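PDB 3O12: regulation of enolase protein 1 from Saccharomyces cerevisiae, which functions in the galactose metabolic pathway via the GAL83 protein and may control the level of the enolase ENO1. Local coordinates for residues T57-E62 against T68-H73; I161-S164 against W170-V173. All blocks are in the same frame, centred on the assembly; numbering follows the deposited sequence.

Contact 1 of 2, residues T57-E62 against T68-H73; sequences TDFWRE and TRDSGH. With SO4 (sulfate ion), chain D; EDO (1,2-ethanediol), chain H; SO4 (sulfate ion), chain E; EDO (1,2-ethanediol), chain G.
The ring of F59 lies against the main chain of G72, whose CA sits over one face, 3.8 Å from the ring centroid in a CH-pi contact. At the ring's edge, in its plane, D70 OD1 is 3.5 Å from F59 CE1, with carboxylate and ring planes 67° apart; D70 OD2 reaches away to a salt bridge with R105. F59 CG stands beside its own backbone N (chi1 -76°), which brings the ring against the main chain at G72, while M103 and M189 touch it from strands 102-105 and 185-191 of the same sheet. W60 turns one indole face to a 1,2-ethanediol (chain H), and the edge of the R69 guanidinium meets a sulfate (chain E), R69 NH2 donating to O4 at 2.7 Å.

The backbones form an antiparallel pair: W60 N to R69 O, and R69 N to W60 O at 2.8 Å. Past D70 the regular pairing gives way to a clasp around D58. D58 O accepts S71 N at 3.0 Å and, weakly, G72 N, while D58 N donates to S71 OG. That hydroxyl sits between its own backbone N and carbonyl carbon (chi1 55°), and from there faces D58 N. D58 OD2 and R69 NE are 5.2 Å apart and are bridged by a water.

A second sulfate (chain D) takes a weak bond from D70 N; both ions probably come from the crystallisation liquor. Polar main-chain atoms at the start of this hairpin are thus satisfied by a serine side chain and two successive amides where strand pairing has ended.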
loop_
_atom_site.group_PDB
_atom_site.type_symbol
_atom_site.label_atom_id
_atom_site.label_comp_id
_atom_site.label_asym_id
_atom_site.label_seq_id
_atom_site.Cartn_x
_atom_site.Cartn_y
_atom_site.Cartn_z
ATOM N N THR A 57 -4.897 13.876 -0.818
ATOM C CA THR A 57 -4.154 12.903 -0.026
ATOM C C THR A 57 -3.119 12.200 -0.910
ATOM O O THR A 57 -3.430 11.771 -2.022
ATOM C CB THR A 57 -5.099 11.888 0.660
ATOM O OG1 THR A 57 -6.016 11.351 -0.298
ATOM C CG2 THR A 57 -5.906 12.574 1.768
ATOM N N ASP A 58 -1.882 12.114 -0.429
ATOM C CA ASP A 58 -0.796 11.560 -1.244
ATOM C C ASP A 58 0.398 11.164 -0.370
ATOM O O ASP A 58 0.528 11.614 0.770
ATOM C CB ASP A 58 -0.367 12.592 -2.301
ATOM C CG ASP A 58 0.382 11.977 -3.486
ATOM O OD1 ASP A 58 0.468 10.733 -3.597
ATOM O OD2 ASP A 58 0.868 12.770 -4.327
ATOM N N PHE A 59 1.277 10.331 -0.925
ATOM C CA PHE A 59 2.548 9.996 -0.294
ATOM C C PHE A 59 3.629 10.156 -1.348
ATOM O O PHE A 59 3.606 9.463 -2.366
ATOM C CB PHE A 59 2.564 8.537 0.184
ATOM C CG PHE A 59 1.783 8.283 1.445
ATOM C CD1 PHE A 59 2.177 8.848 2.657
ATOM C CD2 PHE A 59 0.687 7.430 1.424
ATOM C CE1 PHE A 59 1.460 8.584 3.828
ATOM C CE2 PHE A 59 -0.035 7.163 2.591
ATOM C CZ PHE A 59 0.351 7.742 3.782
ATOM N N TRP A 60 4.575 11.054 -1.103
ATOM C CA TRP A 60 5.677 11.285 -2.036
ATOM C C TRP A 60 6.766 12.049 -1.309
ATOM O O TRP A 60 6.463 12.907 -0.493
ATOM C CB TRP A 60 5.219 12.116 -3.247
ATOM C CG TRP A 60 6.283 12.209 -4.303
ATOM C CD1 TRP A 60 7.134 13.261 -4.546
ATOM C CD2 TRP A 60 6.623 11.190 -5.247
ATOM N NE1 TRP A 60 7.973 12.952 -5.599
ATOM C CE2 TRP A 60 7.678 11.687 -6.040
ATOM C CE3 TRP A 60 6.137 9.901 -5.499
ATOM C CZ2 TRP A 60 8.257 10.936 -7.068
ATOM C CZ3 TRP A 60 6.714 9.156 -6.522
ATOM C CH2 TRP A 60 7.765 9.681 -7.293
ATOM N N ARG A 61 8.029 11.753 -1.609
ATOM C CA ARG A 61 9.126 12.534 -1.042
ATOM C C ARG A 61 10.113 13.008 -2.102
ATOM O O ARG A 61 10.942 12.234 -2.586
ATOM C CB ARG A 61 9.881 11.761 0.048
ATOM C CG ARG A 61 9.349 11.986 1.445
ATOM C CD ARG A 61 10.259 11.365 2.503
ATOM N NE ARG A 61 11.431 12.175 2.836
ATOM C CZ ARG A 61 11.417 13.198 3.688
ATOM N NH1 ARG A 61 12.535 13.867 3.939
ATOM N NH2 ARG A 61 10.289 13.566 4.280
ATOM N N GLU A 62 9.977 14.289 -2.458
ATOM C CA GLU A 62 11.006 15.086 -3.141
ATOM C C GLU A 62 11.262 14.818 -4.621
ATOM O O GLU A 62 11.230 15.741 -5.437
ATOM C CB GLU A 62 12.334 15.033 -2.376
ATOM C CG GLU A 62 13.433 15.891 -2.989
ATOM C CD GLU A 62 13.029 17.353 -3.142
ATOM O OE1 GLU A 62 12.133 17.813 -2.403
ATOM O OE2 GLU A 62 13.615 18.042 -4.005
ATOM N N THR A 68 6.911 17.322 -0.935
ATOM C CA THR A 68 6.744 16.157 -0.094
ATOM C C THR A 68 5.304 16.116 0.366
ATOM O O THR A 68 4.713 17.154 0.682
ATOM C CB THR A 68 7.715 16.202 1.102
ATOM O OG1 THR A 68 9.065 16.149 0.612
ATOM C CG2 THR A 68 7.474 15.033 2.033
ATOM N N ARG A 69 4.740 14.914 0.389
ATOM C CA ARG A 69 3.372 14.698 0.856
ATOM C C ARG A 69 3.356 13.493 1.772
ATOM O O ARG A 69 3.919 12.445 1.441
ATOM C CB ARG A 69 2.431 14.419 -0.317
ATOM C CG ARG A 69 2.512 15.436 -1.449
ATOM C CD ARG A 69 1.561 16.577 -1.211
ATOM N NE ARG A 69 1.543 17.524 -2.324
ATOM C CZ ARG A 69 2.171 18.694 -2.317
ATOM N NH1 ARG A 69 2.869 19.065 -1.251
ATOM N NH2 ARG A 69 2.096 19.497 -3.370
ATOM N N ASP A 70 2.710 13.644 2.928
ATOM C CA ASP A 70 2.564 12.543 3.882
ATOM C C ASP A 70 1.134 12.505 4.397
ATOM O O ASP A 70 0.892 12.214 5.572
ATOM C CB ASP A 70 3.546 12.724 5.043
ATOM C CG ASP A 70 3.856 11.416 5.774
ATOM O OD1 ASP A 70 4.127 10.388 5.113
ATOM O OD2 ASP A 70 3.856 11.427 7.028
ATOM N N SER A 71 0.194 12.797 3.503
ATOM C CA SER A 71 -1.225 12.979 3.838
ATOM C C SER A 71 -2.119 11.799 3.450
ATOM O O SER A 71 -3.335 11.826 3.671
ATOM C CB SER A 71 -1.749 14.239 3.141
ATOM O OG SER A 71 -1.501 14.164 1.738
ATOM N N GLY A 72 -1.534 10.766 2.847
ATOM C CA GLY A 72 -2.313 9.618 2.420
ATOM C C GLY A 72 -2.900 8.824 3.568
ATOM O O GLY A 72 -2.444 8.928 4.711
ATOM N N HIS A 73 -3.912 8.023 3.270
ATOM C CA HIS A 73 -4.543 7.202 4.299
ATOM C C HIS A 73 -3.784 5.902 4.477
ATOM O O HIS A 73 -3.500 5.209 3.505
ATOM C CB HIS A 73 -6.000 6.896 3.938
ATOM C CG HIS A 73 -6.812 8.108 3.595
ATOM N ND1 HIS A 73 -7.055 9.126 4.497
ATOM C CD2 HIS A 73 -7.443 8.459 2.450
ATOM C CE1 HIS A 73 -7.808 10.047 3.920
ATOM N NE2 HIS A 73 -8.054 9.669 2.678
HETATM S S SO4 D . 1.636 16.558 4.074
HETATM O O1 SO4 D . 3.069 16.331 3.901
HETATM O O2 SO4 D . 1.041 15.442 4.803
HETATM O O3 SO4 D . 1.444 17.783 4.844
HETATM O O4 SO4 D . 0.999 16.704 2.766
HETATM C C1 EDO H . 3.965 11.836 -8.085
HETATM O O1 EDO H . 3.068 12.261 -9.115
HETATM C C2 EDO H . 3.542 12.456 -6.758
HETATM O O2 EDO H . 2.273 11.917 -6.373
HETATM S S SO4 E . 4.337 22.371 -1.939
HETATM O O1 SO4 E . 5.581 22.748 -2.610
HETATM O O2 SO4 E . 4.627 21.414 -0.875
HETATM O O3 SO4 E . 3.707 23.557 -1.362
HETATM O O4 SO4 E . 3.428 21.775 -2.913
HETATM C C1 EDO G . 3.086 7.505 -7.216
HETATM O O1 EDO G . 1.970 6.624 -7.049
HETATM C C2 EDO G . 3.009 8.613 -6.177
HETATM O O2 EDO G . 1.691 9.178 -6.122
HETATM O O HOH W 1 0.429 15.676 -4.499
HETATM O O HOH W 2 10.084 18.391 -0.895
#

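Contact 2 of 2, residues I161-S164 against W170-V173; sequences IQVS and WPLV
V173 packs back onto the strand ending at S164, and its atoms can be followed outward. V173 CB lies 3.4 Å from I161 O and also rests against I161 CG2, the two side chains crossing at a slant. From there V173 CG2 continues to V163, meeting V163 CG1 at 3.6 Å and CB only slightly farther off. With CG1 anti to the backbone N (chi1 172°), the other methyl, CG2, is the one left facing V163. L125, from strand 122-131, touches both valines, so this apolar patch faces the opposing sheet.

Between these two segments two backbone hydrogen bonds form, V173 N to I161 O at 2.8 Å and V163 N to P171 O at 3.1 Å, flanking the non-hydrogen-bonded pair Q162 and L172. At the next position P171 has no N-H to offer; P171 CD instead lies 3.1 Å from V163 O, which also receives a CA-H...O contact from W170.

Farther along, S164 CB sits over the six-membered ring of W170, 3.6 Å from its centroid and 15° off the ring normal. The S164 hydroxyl takes no part in this, being hydrogen-bonded to T169 and to backbone amides of the connecting turn. R151 makes a cation-pi contact with the indole.

Without an N-H at P171 the regular bonding stops at V163 N; toward the turn, C-H groups meet V163 O and S164 CB meets the W170 ring.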
loop_
_atom_site.group_PDB
_atom_site.type_symbol
_atom_site.label_atom_id
_atom_site.label_comp_id
_atom_site.label_asym_id
_atom_site.label_seq_id
_atom_site.Cartn_x
_atom_site.Cartn_y
_atom_site.Cartn_z
ATOM N N ILE A 161 7.846 -7.578 -2.967
ATOM C CA ILE A 161 6.422 -7.388 -3.224
ATOM C C ILE A 161 5.968 -8.352 -4.292
ATOM O O ILE A 161 6.609 -8.455 -5.345
ATOM C CB ILE A 161 6.145 -5.996 -3.814
ATOM C CG1 ILE A 161 6.721 -4.900 -2.936
ATOM C CG2 ILE A 161 4.643 -5.797 -4.024
ATOM C CD1 ILE A 161 6.581 -3.530 -3.553
ATOM N N GLN A 162 4.858 -9.043 -4.044
ATOM C CA GLN A 162 4.224 -9.900 -5.033
ATOM C C GLN A 162 2.765 -9.488 -5.189
ATOM O O GLN A 162 2.155 -8.929 -4.261
ATOM C CB GLN A 162 4.291 -11.363 -4.597
ATOM C CG GLN A 162 5.700 -11.913 -4.472
ATOM C CD GLN A 162 5.729 -13.241 -3.748
ATOM O OE1 GLN A 162 5.495 -14.299 -4.340
ATOM N NE2 GLN A 162 6.013 -13.195 -2.458
ATOM N N VAL A 163 2.198 -9.766 -6.359
ATOM C CA VAL A 163 0.806 -9.442 -6.635
ATOM C C VAL A 163 0.104 -10.702 -7.120
ATOM O O VAL A 163 0.751 -11.611 -7.644
ATOM C CB VAL A 163 0.706 -8.310 -7.691
ATOM C CG1 VAL A 163 1.264 -8.776 -9.041
ATOM C CG2 VAL A 163 -0.718 -7.831 -7.857
ATOM N N SER A 164 -1.209 -10.770 -6.942
ATOM C CA SER A 164 -1.954 -11.915 -7.458
ATOM C C SER A 164 -3.359 -11.534 -7.897
ATOM O O SER A 164 -4.008 -10.700 -7.272
ATOM C CB SER A 164 -2.022 -13.017 -6.400
ATOM O OG SER A 164 -2.717 -14.152 -6.905
ATOM N N TRP A 170 1.660 -15.921 -7.556
ATOM C CA TRP A 170 2.147 -14.672 -6.956
ATOM C C TRP A 170 3.414 -14.115 -7.610
ATOM O O TRP A 170 4.495 -14.165 -7.020
ATOM C CB TRP A 170 2.416 -14.891 -5.465
ATOM C CG TRP A 170 1.206 -15.293 -4.676
ATOM C CD1 TRP A 170 0.731 -16.558 -4.487
ATOM C CD2 TRP A 170 0.317 -14.420 -3.959
ATOM N NE1 TRP A 170 -0.399 -16.528 -3.702
ATOM C CE2 TRP A 170 -0.674 -15.226 -3.367
ATOM C CE3 TRP A 170 0.265 -13.033 -3.763
ATOM C CZ2 TRP A 170 -1.706 -14.696 -2.588
ATOM C CZ3 TRP A 170 -0.759 -12.510 -2.993
ATOM C CH2 TRP A 170 -1.730 -13.339 -2.416
ATOM N N PRO A 171 3.285 -13.553 -8.824
ATOM C CA PRO A 171 4.440 -12.966 -9.509
ATOM C C PRO A 171 5.107 -11.842 -8.716
ATOM O O PRO A 171 4.449 -11.071 -8.006
ATOM C CB PRO A 171 3.844 -12.408 -10.809
ATOM C CG PRO A 171 2.375 -12.426 -10.629
ATOM C CD PRO A 171 2.070 -13.517 -9.652
ATOM N N LEU A 172 6.425 -11.756 -8.856
ATOM C CA LEU A 172 7.214 -10.695 -8.247
ATOM C C LEU A 172 6.946 -9.355 -8.913
ATOM O O LEU A 172 6.844 -9.265 -10.151
ATOM C CB LEU A 172 8.701 -11.022 -8.361
ATOM C CG LEU A 172 9.647 -9.963 -7.795
ATOM C CD1 LEU A 172 9.691 -10.078 -6.283
ATOM C CD2 LEU A 172 11.054 -10.089 -8.397
ATOM N N VAL A 173 6.859 -8.318 -8.095
ATOM C CA VAL A 173 6.663 -6.942 -8.540
ATOM C C VAL A 173 7.955 -6.162 -8.277
ATOM O O VAL A 173 8.421 -5.381 -9.117
ATOM C CB VAL A 173 5.504 -6.276 -7.741
ATOM C CG1 VAL A 173 5.404 -4.779 -8.036
ATOM C CG2 VAL A 173 4.187 -6.965 -8.024
#

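From the N terminus the chain starts in the curled sheet with strand 34-36, crosses to strands 41-45 and 48-52 of the seven-stranded sheet, and returns at strand 59-61. Contact 1 closes the short loop 63-67 there and leads into strand 68-78. After many further strands, contact 2 closes the five-residue turn 165-169 between strands 158-164 and 172-177, the latter an outermost strand of the seven-stranded sheet. The two hairpins follow in series, neither nested nor crossed, on opposite sides of the chain's centre, their own centres about 24 Å apart. Each belongs to a different sheet of this all-beta DUF1349 fold; strands 185-191 and 199-208 then return to both sheets.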